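Local structure of ABC transporter, solute-binding protein (Staphylococcus aureus, 6LKL) at residues 3-8 against 54-59; 12-17 against 29-34. The protein binds alpha-D-glucose 6-phosphate as an extracellular solute-binding lipoprotein and probably delivers its ligand to an ABC importer. All coordinates share one frame; numbering follows the deposited sequence.

Contact 1: residues 3-8 against 54-59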
loop_
_atom_site.group_PDB
_atom_site.type_symbol
_atom_site.label_atom_id
_atom_site.label_comp_id
_atom_site.label_asym_id
_atom_site.label_seq_id
_atom_site.Cartn_x
_atom_site.Cartn_y
_atom_site.Cartn_z
ATOM N N LEU A 3 -19.008 -14.088 -7.351
ATOM C CA LEU A 3 -17.674 -14.104 -6.760
ATOM C C LEU A 3 -17.449 -12.780 -6.038
ATOM O O LEU A 3 -17.475 -11.716 -6.664
ATOM C CB LEU A 3 -16.622 -14.326 -7.848
ATOM C CG LEU A 3 -15.137 -14.153 -7.522
ATOM C CD1 LEU A 3 -14.663 -15.166 -6.504
ATOM C CD2 LEU A 3 -14.320 -14.266 -8.798
ATOM N N THR A 4 -17.233 -12.841 -4.728
ATOM C CA THR A 4 -17.180 -11.647 -3.892
ATOM C C THR A 4 -15.732 -11.294 -3.573
ATOM O O THR A 4 -14.965 -12.148 -3.113
ATOM C CB THR A 4 -17.975 -11.860 -2.603
ATOM O OG1 THR A 4 -19.340 -12.149 -2.927
ATOM C CG2 THR A 4 -17.933 -10.613 -1.735
ATOM N N VAL A 5 -15.368 -10.038 -3.818
ATOM C CA VAL A 5 -14.003 -9.549 -3.650
ATOM C C VAL A 5 -14.019 -8.397 -2.651
ATOM O O VAL A 5 -14.728 -7.403 -2.856
ATOM C CB VAL A 5 -13.399 -9.100 -4.993
ATOM C CG1 VAL A 5 -12.010 -8.519 -4.801
ATOM C CG2 VAL A 5 -13.351 -10.261 -5.973
ATOM N N TYR A 6 -13.246 -8.530 -1.572
ATOM C CA TYR A 6 -12.915 -7.391 -0.722
ATOM C C TYR A 6 -11.749 -6.632 -1.341
ATOM O O TYR A 6 -10.749 -7.242 -1.733
ATOM C CB TYR A 6 -12.517 -7.830 0.687
ATOM C CG TYR A 6 -13.455 -8.779 1.399
ATOM C CD1 TYR A 6 -13.381 -10.147 1.188
ATOM C CD2 TYR A 6 -14.381 -8.306 2.322
ATOM C CE1 TYR A 6 -14.218 -11.018 1.855
ATOM C CE2 TYR A 6 -15.222 -9.169 2.992
ATOM C CZ TYR A 6 -15.138 -10.524 2.757
ATOM O OH TYR A 6 -15.977 -11.386 3.425
ATOM N N SER A 7 -11.858 -5.303 -1.415
ATOM C CA SER A 7 -10.740 -4.518 -1.928
ATOM C C SER A 7 -10.700 -3.109 -1.345
ATOM O O SER A 7 -11.732 -2.418 -1.359
ATOM C CB SER A 7 -10.802 -4.433 -3.452
ATOM O OG SER A 7 -9.708 -3.689 -3.960
ATOM N N PRO A 8 -9.551 -2.659 -0.831
ATOM C CA PRO A 8 -9.408 -1.247 -0.456
ATOM C C PRO A 8 -9.158 -0.316 -1.629
ATOM O O PRO A 8 -9.059 0.897 -1.422
ATOM C CB PRO A 8 -8.203 -1.273 0.489
ATOM C CG PRO A 8 -7.364 -2.369 -0.049
ATOM C CD PRO A 8 -8.348 -3.434 -0.469
ATOM N N VAL A 54 -12.252 -13.491 -1.995
ATOM C CA VAL A 54 -10.905 -13.015 -2.285
ATOM C C VAL A 54 -10.722 -11.645 -1.650
ATOM O O VAL A 54 -11.625 -10.802 -1.693
ATOM C CB VAL A 54 -10.640 -12.944 -3.805
ATOM C CG1 VAL A 54 -9.233 -12.427 -4.091
ATOM C CG2 VAL A 54 -10.849 -14.297 -4.449
ATOM N N PHE A 55 -9.552 -11.427 -1.052
ATOM C CA PHE A 55 -9.129 -10.108 -0.593
ATOM C C PHE A 55 -8.075 -9.607 -1.574
ATOM O O PHE A 55 -6.982 -10.178 -1.663
ATOM C CB PHE A 55 -8.582 -10.156 0.832
ATOM C CG PHE A 55 -8.639 -8.831 1.538
ATOM C CD1 PHE A 55 -7.881 -7.762 1.090
ATOM C CD2 PHE A 55 -9.448 -8.653 2.647
ATOM C CE1 PHE A 55 -7.934 -6.538 1.733
ATOM C CE2 PHE A 55 -9.502 -7.430 3.296
ATOM C CZ PHE A 55 -8.745 -6.375 2.839
ATOM N N MET A 56 -8.403 -8.541 -2.298
ATOM C CA MET A 56 -7.584 -8.037 -3.395
ATOM C C MET A 56 -7.073 -6.647 -3.033
ATOM O O MET A 56 -7.856 -5.693 -2.962
ATOM C CB MET A 56 -8.398 -7.994 -4.685
ATOM C CG MET A 56 -7.675 -7.376 -5.868
ATOM S SD MET A 56 -8.789 -7.063 -7.248
ATOM C CE MET A 56 -7.675 -6.225 -8.371
ATOM N N GLY A 57 -5.766 -6.530 -2.831
ATOM C CA GLY A 57 -5.138 -5.250 -2.582
ATOM C C GLY A 57 -4.859 -5.018 -1.107
ATOM O O GLY A 57 -5.311 -5.748 -0.221
ATOM N N GLY A 58 -4.096 -3.960 -0.852
ATOM C CA GLY A 58 -3.637 -3.646 0.483
ATOM C C GLY A 58 -2.368 -4.401 0.841
ATOM O O GLY A 58 -2.041 -5.440 0.270
ATOM N N VAL A 59 -1.635 -3.855 1.811
ATOM C CA VAL A 59 -0.375 -4.471 2.207
ATOM C C VAL A 59 -0.719 -5.600 3.172
ATOM O O VAL A 59 -0.553 -5.489 4.391
ATOM C CB VAL A 59 0.611 -3.432 2.788
ATOM C CG1 VAL A 59 0.866 -2.326 1.775
ATOM C CG2 VAL A 59 0.132 -2.832 4.084
#
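Leu3 and Thr4 open the pairing of strand 3-7 with strand 54-56 by way of one residue, Val54. The leucine offers a branch tip, CD1, which stands 4.4 Å from Val54 CG2; the threonine offers its carbonyl O, which accepts a hydrogen bond from Val54 N at 3.2 Å. Val5 is in parallel register with Val54, both side chains lying on the sheet face that helix 11-25 covers. With CG1 of Val5 anti to the backbone N (chi1 177°), that methyl lies 3.7 Å from CB of Met56, whose extended chain runs on to Ile14 and Leu18 of the helix. Tyr6 then spans Phe55 with two backbone hydrogen bonds, N to Val54 O at 2.8 Å and O from Met56 N at 2.7 Å, the latter essentially straight at 179°. These parallel strands belong to the mixed core sheet of one lobe of a type II periplasmic-binding-protein fold, and its other face carries Tyr6 and Phe55 against helix 36-44. Tyr6 CB makes a CH-pi contact over the Phe55 ring, 4.1 Å from its centroid; the two rings are 15° from parallel but slid so far apart that they barely overlap. The phenol OH is hydrogen-bonded to Gly52 N and Glu46 OE2. Ser7 OG donates to Met56 O at 2.9 Å, tilted from the carbonyl plane, and is also hydrogen-bonded to Tyr9 N. Pro8 ends the segment with its CG against the Gly57-Gly58 backbone, 3.7 Å from N of Gly58, a glucose 6-phosphate-binding residue, and the proline also touches Thr36 of the same site.

Contact 2: residues 12-17 against 29-34; sequences NLIRPI and IEIKHG
Arg15 and Ile14 of helix 11-25 meet Ile29 and Ile31 of strand 29-33 inside the beta-alpha-beta unit formed by strand 3-7, helix 11-25 and strand 29-33. The helix segment runs nearly antiparallel to the strand, at 162° between their N-to-C directions, with the two axes 10.8 Å apart at closest approach, so side chains alone bridge the layers from the helix. The polar link is a single hydrogen bond from Arg15 NH2 to the carbonyl O of Ile29, 2.8 Å long and nearly straight at the hydrogen (168°). The oxygen lies in the guanidinium plane, at its edge, whereas the donor sits well above the carbonyl plane and not on a lone pair. Charge enters through NH1, which forms a salt bridge with Glu22 and a hydrogen bond with Asn19. Glu22 also accepts a bond from Ile29 N, so the same carboxylate grips both the arginine and the start of the strand, and the several partners probably fix how the guanidinium is turned. The van der Waals contacts centre on Ile31. The arginine chain, bent at its second torsion, slides past Ile31 in the opposite direction and lays one guanidinium face over the isoleucine end, with NE 3.4 Å and NH2 3.6 Å from Ile31 CD1. Ile14 approaches that isoleucine tip to tip. Its CG1 lies between the backbone N and the carbonyl carbon (chi1 54°), and from there CD1 extends to the strand, 4.0 Å from Ile31 CD1 and 4.1 Å from Ile31 CG2.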
loop_
_atom_site.group_PDB
_atom_site.type_symbol
_atom_site.label_atom_id
_atom_site.label_comp_id
_atom_site.label_asym_id
_atom_site.label_seq_id
_atom_site.Cartn_x
_atom_site.Cartn_y
_atom_site.Cartn_z
ATOM N N ASN A 12 -13.598 2.341 -9.154
ATOM C CA ASN A 12 -13.430 2.865 -10.503
ATOM C C ASN A 12 -12.089 2.480 -11.118
ATOM O O ASN A 12 -11.965 2.483 -12.347
ATOM C CB ASN A 12 -13.579 4.390 -10.494
ATOM C CG ASN A 12 -12.373 5.094 -9.899
ATOM O OD1 ASN A 12 -11.309 5.155 -10.516
ATOM N ND2 ASN A 12 -12.538 5.651 -8.704
ATOM N N LEU A 13 -11.084 2.150 -10.304
ATOM C CA LEU A 13 -9.778 1.772 -10.837
ATOM C C LEU A 13 -9.629 0.275 -11.074
ATOM O O LEU A 13 -8.831 -0.126 -11.930
ATOM C CB LEU A 13 -8.658 2.221 -9.894
ATOM C CG LEU A 13 -8.599 3.687 -9.468
ATOM C CD1 LEU A 13 -7.435 3.873 -8.513
ATOM C CD2 LEU A 13 -8.446 4.603 -10.671
ATOM N N ILE A 14 -10.369 -0.562 -10.344
ATOM C CA ILE A 14 -10.269 -2.008 -10.511
ATOM C C ILE A 14 -11.377 -2.584 -11.389
ATOM O O ILE A 14 -11.216 -3.698 -11.910
ATOM C CB ILE A 14 -10.253 -2.728 -9.142
ATOM C CG1 ILE A 14 -11.456 -2.307 -8.289
ATOM C CG2 ILE A 14 -8.936 -2.458 -8.417
ATOM C CD1 ILE A 14 -11.575 -3.045 -6.964
ATOM N N ARG A 15 -12.449 -1.864 -11.599
ATOM C CA ARG A 15 -13.557 -2.383 -12.359
ATOM C C ARG A 15 -13.241 -2.798 -13.771
ATOM O O ARG A 15 -13.688 -3.813 -14.180
ATOM C CB ARG A 15 -14.730 -1.439 -12.350
ATOM C CG ARG A 15 -15.805 -1.847 -11.407
ATOM C CD ARG A 15 -16.444 -3.133 -11.825
ATOM N NE ARG A 15 -17.140 -3.732 -10.724
ATOM C CZ ARG A 15 -17.528 -4.976 -10.673
ATOM N NH1 ARG A 15 -17.304 -5.755 -11.667
ATOM N NH2 ARG A 15 -18.140 -5.410 -9.634
ATOM N N PRO A 16 -12.493 -2.011 -14.513
ATOM C CA PRO A 16 -12.147 -2.437 -15.879
ATOM C C PRO A 16 -11.365 -3.736 -15.907
ATOM O O PRO A 16 -11.577 -4.575 -16.792
ATOM C CB PRO A 16 -11.321 -1.256 -16.408
ATOM C CG PRO A 16 -11.813 -0.083 -15.620
ATOM C CD PRO A 16 -12.050 -0.632 -14.245
ATOM N N ILE A 17 -10.465 -3.930 -14.945
ATOM C CA ILE A 17 -9.639 -5.131 -14.927
ATOM C C ILE A 17 -10.488 -6.345 -14.578
ATOM O O ILE A 17 -10.385 -7.401 -15.212
ATOM C CB ILE A 17 -8.466 -4.957 -13.944
ATOM C CG1 ILE A 17 -7.518 -3.834 -14.395
ATOM C CG2 ILE A 17 -7.692 -6.265 -13.776
ATOM C CD1 ILE A 17 -7.966 -2.413 -14.030
ATOM N N ILE A 29 -18.613 -10.427 -10.511
ATOM C CA ILE A 29 -17.830 -10.082 -9.333
ATOM C C ILE A 29 -18.564 -8.991 -8.571
ATOM O O ILE A 29 -19.023 -8.006 -9.163
ATOM C CB ILE A 29 -16.404 -9.640 -9.711
ATOM C CG1 ILE A 29 -15.581 -10.854 -10.144
ATOM C CG2 ILE A 29 -15.722 -8.918 -8.540
ATOM C CD1 ILE A 29 -14.220 -10.518 -10.719
ATOM N N GLU A 30 -18.678 -9.170 -7.261
ATOM C CA GLU A 30 -19.157 -8.140 -6.355
ATOM C C GLU A 30 -17.982 -7.658 -5.517
ATOM O O GLU A 30 -17.183 -8.464 -5.031
ATOM C CB GLU A 30 -20.274 -8.678 -5.456
ATOM C CG GLU A 30 -20.782 -7.704 -4.402
ATOM C CD GLU A 30 -21.551 -8.396 -3.290
ATOM O OE1 GLU A 30 -21.413 -9.629 -3.142
ATOM O OE2 GLU A 30 -22.287 -7.703 -2.557
ATOM N N ILE A 31 -17.873 -6.343 -5.364
ATOM C CA ILE A 31 -16.756 -5.721 -4.666
ATOM C C ILE A 31 -17.276 -5.104 -3.376
ATOM O O ILE A 31 -18.221 -4.305 -3.400
ATOM C CB ILE A 31 -16.065 -4.662 -5.542
ATOM C CG1 ILE A 31 -15.643 -5.270 -6.883
ATOM C CG2 ILE A 31 -14.848 -4.100 -4.816
ATOM C CD1 ILE A 31 -15.227 -4.248 -7.923
ATOM N N LYS A 32 -16.658 -5.467 -2.257
ATOM C CA LYS A 32 -16.893 -4.814 -0.977
ATOM C C LYS A 32 -15.736 -3.858 -0.711
ATOM O O LYS A 32 -14.572 -4.274 -0.690
ATOM C CB LYS A 32 -17.044 -5.843 0.146
ATOM C CG LYS A 32 -18.279 -6.724 -0.035
ATOM C CD LYS A 32 -18.574 -7.614 1.166
ATOM C CE LYS A 32 -20.014 -8.120 1.108
ATOM N NZ LYS A 32 -20.341 -9.140 2.147
ATOM N N HIS A 33 -16.058 -2.582 -0.521
ATOM C CA HIS A 33 -15.063 -1.526 -0.415
ATOM C C HIS A 33 -14.928 -1.040 1.021
ATOM O O HIS A 33 -15.825 -1.194 1.851
ATOM C CB HIS A 33 -15.423 -0.339 -1.314
ATOM C CG HIS A 33 -15.779 -0.728 -2.713
ATOM N ND1 HIS A 33 -17.079 -0.946 -3.116
ATOM C CD2 HIS A 33 -15.006 -0.939 -3.805
ATOM C CE1 HIS A 33 -17.092 -1.275 -4.395
ATOM N NE2 HIS A 33 -15.846 -1.279 -4.837
ATOM N N GLY A 34 -13.770 -0.464 1.294
ATOM C CA GLY A 34 -13.486 0.128 2.582
ATOM C C GLY A 34 -11.995 0.322 2.720
ATOM O O GLY A 34 -11.222 0.044 1.807
#

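In the fold
From the N terminus the chain lays down strand 3-7, turns through helix 11-25 and returns in strand 29-33. Contact 2 closes the short helix-to-strand loop, with 11 residues between its segments. The chain then passes through helix 36-44 before strand 54-56 reaches strand 3-7 again, so contact 1 closes a larger loop of 45 intervening residues and contact 2 is nested within it. Strand 3-7 is the common element: contact 1 pairs one of its edges with strand 54-56, while its other edge is hydrogen-bonded to strand 29-33, as by Val5 N to Glu30 O (2.7 Å). Ile14 CD1 packs on Ser7 OG (3.6 Å), joining helix layer to sheet.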